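Local coordinates for protein dTDP-4-dehydrorhamnose 3,5-epimerase (Elizabethkingia anophelis NUHP1, PDB 6C46) that probably catalyses the 3,5-epimerisation of dTDP-4-dehydro-6-deoxy-alpha-D-glucose to dTDP-4-dehydro-beta-L-rhamnose, a step in dTDP-L-rhamnose biosynthesis, at residues G68-K73 with E176-A181; F125-V130 with A136-K141. One frame throughout, in Å; residues are numbered along the deposited sequence.

Both contacts belong to the cupin fold of one chain, their centres about 13 Å apart. Contact 2 falls wholly between the two halves of contact 1 in the sequence: strand 66-72 comes first, then strands 125-131 and 135-142, and helix 176-179 last. Strands 66-72 and 125-131 are antiparallel neighbours in a five-stranded sheet, joined where H70 N lies 2.9 Å from H127 O, a probable hydrogen bond. From this shared sheet contact 1 reaches the helix, whereas contact 2 crosses to the facing sheet. The predicted proton acceptor H70 and predicted proton donor Y140 thus come from different sheets, their side chains about 7 Å apart.

Contact 1 (G68-K73 with E176-A181); sequences GLHLQK and EKDQNA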
loop_
_atom_site.group_PDB
_atom_site.type_symbol
_atom_site.label_atom_id
_atom_site.label_comp_id
_atom_site.label_asym_id
_atom_site.label_seq_id
_atom_site.Cartn_x
_atom_site.Cartn_y
_atom_site.Cartn_z
ATOM N N GLY A 68 -13.899 8.912 -13.084
ATOM C CA GLY A 68 -14.569 7.656 -13.419
ATOM C C GLY A 68 -15.657 7.846 -14.459
ATOM O O GLY A 68 -15.794 8.954 -14.984
ATOM N N LEU A 69 -16.419 6.802 -14.797
ATOM C CA LEU A 69 -16.208 5.440 -14.333
ATOM C C LEU A 69 -15.241 4.766 -15.291
ATOM O O LEU A 69 -15.451 4.850 -16.492
ATOM C CB LEU A 69 -17.551 4.686 -14.278
ATOM C CG LEU A 69 -18.530 5.291 -13.268
ATOM C CD1 LEU A 69 -19.978 4.913 -13.615
ATOM C CD2 LEU A 69 -18.150 4.834 -11.836
ATOM N N HIS A 70 -14.203 4.091 -14.780
ATOM C CA HIS A 70 -13.108 3.591 -15.609
ATOM C C HIS A 70 -12.944 2.085 -15.468
ATOM O O HIS A 70 -13.236 1.508 -14.415
ATOM C CB HIS A 70 -11.761 4.237 -15.213
ATOM C CG HIS A 70 -11.736 5.726 -15.368
ATOM N ND1 HIS A 70 -10.959 6.542 -14.575
ATOM C CD2 HIS A 70 -12.375 6.543 -16.238
ATOM C CE1 HIS A 70 -11.123 7.803 -14.945
ATOM N NE2 HIS A 70 -11.977 7.834 -15.954
ATOM N N LEU A 71 -12.392 1.472 -16.511
ATOM C CA LEU A 71 -12.095 0.042 -16.503
ATOM C C LEU A 71 -11.123 -0.233 -17.640
ATOM O O LEU A 71 -10.898 0.616 -18.505
ATOM C CB LEU A 71 -13.373 -0.797 -16.671
ATOM C CG LEU A 71 -13.972 -0.411 -18.041
ATOM C CD1 LEU A 71 -13.868 -1.541 -19.057
ATOM C CD2 LEU A 71 -15.397 0.104 -17.941
ATOM N N GLN A 72 -10.542 -1.432 -17.632
ATOM C CA GLN A 72 -9.799 -1.943 -18.776
ATOM C C GLN A 72 -10.527 -3.182 -19.280
ATOM O O GLN A 72 -11.057 -3.962 -18.480
ATOM C CB GLN A 72 -8.323 -2.266 -18.406
ATOM C CG GLN A 72 -7.505 -0.991 -18.197
ATOM C CD GLN A 72 -6.009 -1.196 -18.020
ATOM O OE1 GLN A 72 -5.251 -0.227 -18.049
ATOM N NE2 GLN A 72 -5.570 -2.442 -17.877
ATOM N N LYS A 73 -10.591 -3.334 -20.597
ATOM C CA LYS A 73 -11.410 -4.379 -21.210
ATOM C C LYS A 73 -10.678 -5.712 -21.327
ATOM O O LYS A 73 -9.456 -5.765 -21.467
ATOM C CB LYS A 73 -11.866 -3.962 -22.602
ATOM C CG LYS A 73 -12.837 -2.794 -22.629
ATOM C CD LYS A 73 -13.174 -2.461 -24.099
ATOM C CE LYS A 73 -13.650 -1.018 -24.246
ATOM N NZ LYS A 73 -13.909 -0.620 -25.670
ATOM N N GLU A 176 -11.996 16.422 -19.216
ATOM C CA GLU A 176 -12.721 16.424 -20.489
ATOM C C GLU A 176 -13.109 15.003 -20.895
ATOM O O GLU A 176 -14.225 14.770 -21.383
ATOM C CB GLU A 176 -11.889 17.094 -21.591
ATOM N N LYS A 177 -12.191 14.046 -20.729
ATOM C CA LYS A 177 -12.501 12.658 -21.062
ATOM C C LYS A 177 -13.688 12.159 -20.249
ATOM O O LYS A 177 -14.637 11.595 -20.803
ATOM C CB LYS A 177 -11.280 11.759 -20.829
ATOM N N ASP A 178 -13.676 12.388 -18.935
ATOM C CA ASP A 178 -14.783 11.871 -18.134
ATOM C C ASP A 178 -16.082 12.606 -18.433
ATOM O O ASP A 178 -17.163 12.003 -18.346
ATOM C CB ASP A 178 -14.421 11.914 -16.649
ATOM C CG ASP A 178 -13.337 10.883 -16.291
ATOM O OD1 ASP A 178 -13.063 9.994 -17.141
ATOM O OD2 ASP A 178 -12.756 10.961 -15.181
ATOM N N GLN A 179 -16.007 13.887 -18.825
ATOM C CA GLN A 179 -17.204 14.608 -19.264
ATOM C C GLN A 179 -17.804 14.006 -20.531
ATOM O O GLN A 179 -18.998 14.174 -20.787
ATOM C CB GLN A 179 -16.890 16.086 -19.550
ATOM C CG GLN A 179 -16.407 16.887 -18.357
ATOM C CD GLN A 179 -16.197 18.361 -18.677
ATOM O OE1 GLN A 179 -16.625 18.851 -19.727
ATOM N NE2 GLN A 179 -15.424 19.042 -17.828
ATOM N N ASN A 180 -17.008 13.316 -21.336
ATOM C CA ASN A 180 -17.473 12.830 -22.626
ATOM C C ASN A 180 -17.528 11.312 -22.703
ATOM O O ASN A 180 -17.640 10.767 -23.808
ATOM C CB ASN A 180 -16.581 13.389 -23.737
ATOM C CG ASN A 180 -16.673 14.906 -23.850
ATOM O OD1 ASN A 180 -17.695 15.450 -24.259
ATOM N ND2 ASN A 180 -15.622 15.590 -23.433
ATOM N N ALA A 181 -17.427 10.616 -21.567
ATOM C CA ALA A 181 -17.458 9.161 -21.584
ATOM C C ALA A 181 -18.799 8.665 -22.121
ATOM O O ALA A 181 -19.844 9.271 -21.851
ATOM C CB ALA A 181 -17.205 8.589 -20.179
HETATM O O HOH W 1 -17.585 9.779 -16.818
#
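D178 reaches from helix 176-179 to strand 66-72 and holds both a histidine ring and a backbone N-H with one carboxylate. Its CB passes the carbonyl of G68, 3.7 Å from G68 O. With chi1 at -70°, CG lies beside its own backbone N and faces the strand, 3.4 Å from H70 NE2. At the tip the two oxygens divide the work. OD1 accepts from H70 NE2 at 2.7 Å in a nearly straight bond (170°); the donor approaches on the syn side, and OD1 sits close to the ring plane. OD2 takes the N-H of G68 at 3.1 Å, from well above the carboxylate plane, and ties the carboxylate to the strand. The in-plane bond at NE2, with G68 CA 3.6 Å above the plane of H70 and over its centre, would restrict the turning of the imidazole. A water donates to both G68 O and D178 O, adding a backbone-to-backbone bridge. This His-carboxylate pair is consistent with D178 orienting the predicted proton acceptor. S175 OG binds D178 N at the start of the short helix, which packs beside a strand lying between 125-131 and 151-153 in its sheet.

Contact 2 (F125-V130 with A136-K141); sequences FAHGFV and AVFSYK
A nearly parallel, face-to-face stack of F129 on F138 joins two strands that are close in sequence but lie in different sheets. The ring centroids are 3.9 Å apart and the planes differ by only 14°. The overlap is slightly displaced: F129 CE2 stands over the F138 face toward its rim, 3.5 Å from F138 CD2, and F138 CG in turn lies over a face of F129. The two side chains slide past each other in opposite directions, so that F129 CZ reaches back to F138 CB at 3.9 Å. F138 chi1 of -176° sets CG opposite the backbone N, and the ring extends across the gap between the strands, where the nearest CA atoms, those of F129 and F138, are still 9.2 Å apart.

H127 completes the aromatic cluster differently. Its CE1 meets F138 CZ at 3.5 Å, and F138 CZ lies at the imidazole edge near its plane. Neither ring covers the other: the centroids are 5.7 Å apart and the encounter is rim to rim.

Strands 125-131 and 135-142 belong to the two facing sheets of the cupin jelly-roll barrel. V82 and S59 also touch F138 from its own sheet, while D91 touches both phenylalanines. No hydrogen bond crosses between the segments; the cohesion evidently comes from dispersion and apolar burial. H127 NE2 hydrogen-bonds to D91 OD1, on neighbouring strand 88-95 of the same sheet. The chemistry is thus a stacked aromatic pair beside a carboxylate-bonded histidine, whose side chain is about 6 Å from that of the predicted proton acceptor H70, consistent with a place near the active-site cavity.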
loop_
_atom_site.group_PDB
_atom_site.type_symbol
_atom_site.label_atom_id
_atom_site.label_comp_id
_atom_site.label_asym_id
_atom_site.label_seq_id
_atom_site.Cartn_x
_atom_site.Cartn_y
_atom_site.Cartn_z
ATOM N N PHE A 125 -15.754 -4.848 -13.495
ATOM C CA PHE A 125 -16.462 -3.727 -12.903
ATOM C C PHE A 125 -15.890 -2.439 -13.456
ATOM O O PHE A 125 -14.750 -2.401 -13.920
ATOM C CB PHE A 125 -16.293 -3.698 -11.373
ATOM C CG PHE A 125 -17.169 -4.681 -10.627
ATOM C CD1 PHE A 125 -17.091 -6.047 -10.881
ATOM C CD2 PHE A 125 -18.064 -4.226 -9.662
ATOM C CE1 PHE A 125 -17.902 -6.964 -10.169
ATOM C CE2 PHE A 125 -18.872 -5.128 -8.945
ATOM C CZ PHE A 125 -18.802 -6.499 -9.223
ATOM N N ALA A 126 -16.685 -1.376 -13.392
ATOM C CA ALA A 126 -16.157 -0.030 -13.554
ATOM C C ALA A 126 -16.053 0.616 -12.187
ATOM O O ALA A 126 -16.773 0.251 -11.256
ATOM C CB ALA A 126 -17.031 0.830 -14.475
ATOM N N HIS A 127 -15.155 1.603 -12.073
ATOM C CA HIS A 127 -14.834 2.169 -10.774
ATOM C C HIS A 127 -14.630 3.674 -10.884
ATOM O O HIS A 127 -14.103 4.176 -11.883
ATOM C CB HIS A 127 -13.561 1.519 -10.186
ATOM C CG HIS A 127 -12.997 2.277 -9.025
ATOM N ND1 HIS A 127 -11.893 3.098 -9.135
ATOM C CD2 HIS A 127 -13.398 2.354 -7.733
ATOM C CE1 HIS A 127 -11.648 3.663 -7.961
ATOM N NE2 HIS A 127 -12.551 3.229 -7.094
ATOM N N GLY A 128 -15.009 4.387 -9.830
ATOM C CA GLY A 128 -14.719 5.814 -9.783
ATOM C C GLY A 128 -14.831 6.325 -8.367
ATOM O O GLY A 128 -15.276 5.610 -7.470
ATOM N N PHE A 129 -14.430 7.585 -8.166
ATOM C CA PHE A 129 -14.565 8.162 -6.836
ATOM C C PHE A 129 -14.629 9.676 -6.912
ATOM O O PHE A 129 -14.215 10.283 -7.902
ATOM C CB PHE A 129 -13.427 7.730 -5.915
ATOM C CG PHE A 129 -12.109 8.396 -6.200
ATOM C CD1 PHE A 129 -11.706 9.498 -5.465
ATOM C CD2 PHE A 129 -11.251 7.888 -7.163
ATOM C CE1 PHE A 129 -10.471 10.101 -5.701
ATOM C CE2 PHE A 129 -10.015 8.481 -7.406
ATOM C CZ PHE A 129 -9.624 9.592 -6.676
ATOM N N VAL A 130 -15.148 10.287 -5.836
ATOM C CA VAL A 130 -15.191 11.744 -5.719
ATOM C C VAL A 130 -14.567 12.141 -4.389
ATOM O O VAL A 130 -14.703 11.424 -3.392
ATOM C CB VAL A 130 -16.635 12.283 -5.814
ATOM C CG1 VAL A 130 -17.468 11.700 -4.685
ATOM C CG2 VAL A 130 -16.652 13.821 -5.763
ATOM N N ALA A 136 -7.628 14.781 -0.737
ATOM C CA ALA A 136 -7.579 13.387 -0.324
ATOM C C ALA A 136 -6.481 12.665 -1.086
ATOM O O ALA A 136 -6.233 12.953 -2.260
ATOM C CB ALA A 136 -8.905 12.663 -0.560
ATOM N N VAL A 137 -5.837 11.711 -0.413
ATOM C CA VAL A 137 -4.877 10.819 -1.054
ATOM C C VAL A 137 -5.554 9.462 -1.206
ATOM O O VAL A 137 -6.099 8.905 -0.239
ATOM C CB VAL A 137 -3.547 10.734 -0.278
ATOM C CG1 VAL A 137 -2.607 9.713 -0.917
ATOM C CG2 VAL A 137 -2.844 12.090 -0.323
ATOM N N PHE A 138 -5.587 8.975 -2.442
ATOM C CA PHE A 138 -6.327 7.781 -2.828
ATOM C C PHE A 138 -5.320 6.723 -3.245
ATOM O O PHE A 138 -4.400 7.019 -4.008
ATOM C CB PHE A 138 -7.280 8.100 -3.993
ATOM C CG PHE A 138 -8.176 6.944 -4.408
ATOM C CD1 PHE A 138 -9.295 6.602 -3.642
ATOM C CD2 PHE A 138 -7.953 6.262 -5.608
ATOM C CE1 PHE A 138 -10.152 5.569 -4.047
ATOM C CE2 PHE A 138 -8.821 5.215 -6.018
ATOM C CZ PHE A 138 -9.918 4.878 -5.213
ATOM N N SER A 139 -5.487 5.505 -2.758
ATOM C CA SER A 139 -4.575 4.408 -3.069
ATOM C C SER A 139 -5.346 3.325 -3.806
ATOM O O SER A 139 -6.428 2.919 -3.365
ATOM C CB SER A 139 -3.957 3.847 -1.783
ATOM O OG SER A 139 -3.552 2.499 -1.945
ATOM N N TYR A 140 -4.819 2.861 -4.934
ATOM C CA TYR A 140 -5.454 1.709 -5.561
ATOM C C TYR A 140 -4.398 0.729 -6.041
ATOM O O TYR A 140 -3.442 1.114 -6.717
ATOM C CB TYR A 140 -6.416 2.104 -6.692
ATOM C CG TYR A 140 -5.925 2.943 -7.842
ATOM C CD1 TYR A 140 -5.797 2.382 -9.114
ATOM C CD2 TYR A 140 -5.663 4.302 -7.693
ATOM C CE1 TYR A 140 -5.383 3.129 -10.190
ATOM C CE2 TYR A 140 -5.248 5.061 -8.761
ATOM C CZ TYR A 140 -5.109 4.469 -10.011
ATOM O OH TYR A 140 -4.696 5.218 -11.085
ATOM N N LYS A 141 -4.555 -0.519 -5.620
ATOM C CA LYS A 141 -3.738 -1.641 -6.057
ATOM C C LYS A 141 -4.507 -2.379 -7.136
ATOM O O LYS A 141 -5.718 -2.600 -7.000
ATOM C CB LYS A 141 -3.442 -2.594 -4.897
ATOM C CG LYS A 141 -2.993 -1.912 -3.588
ATOM C CD LYS A 141 -2.452 -2.922 -2.556
ATOM C CE LYS A 141 -1.138 -3.586 -3.001
ATOM N NZ LYS A 141 -0.528 -4.543 -2.018
#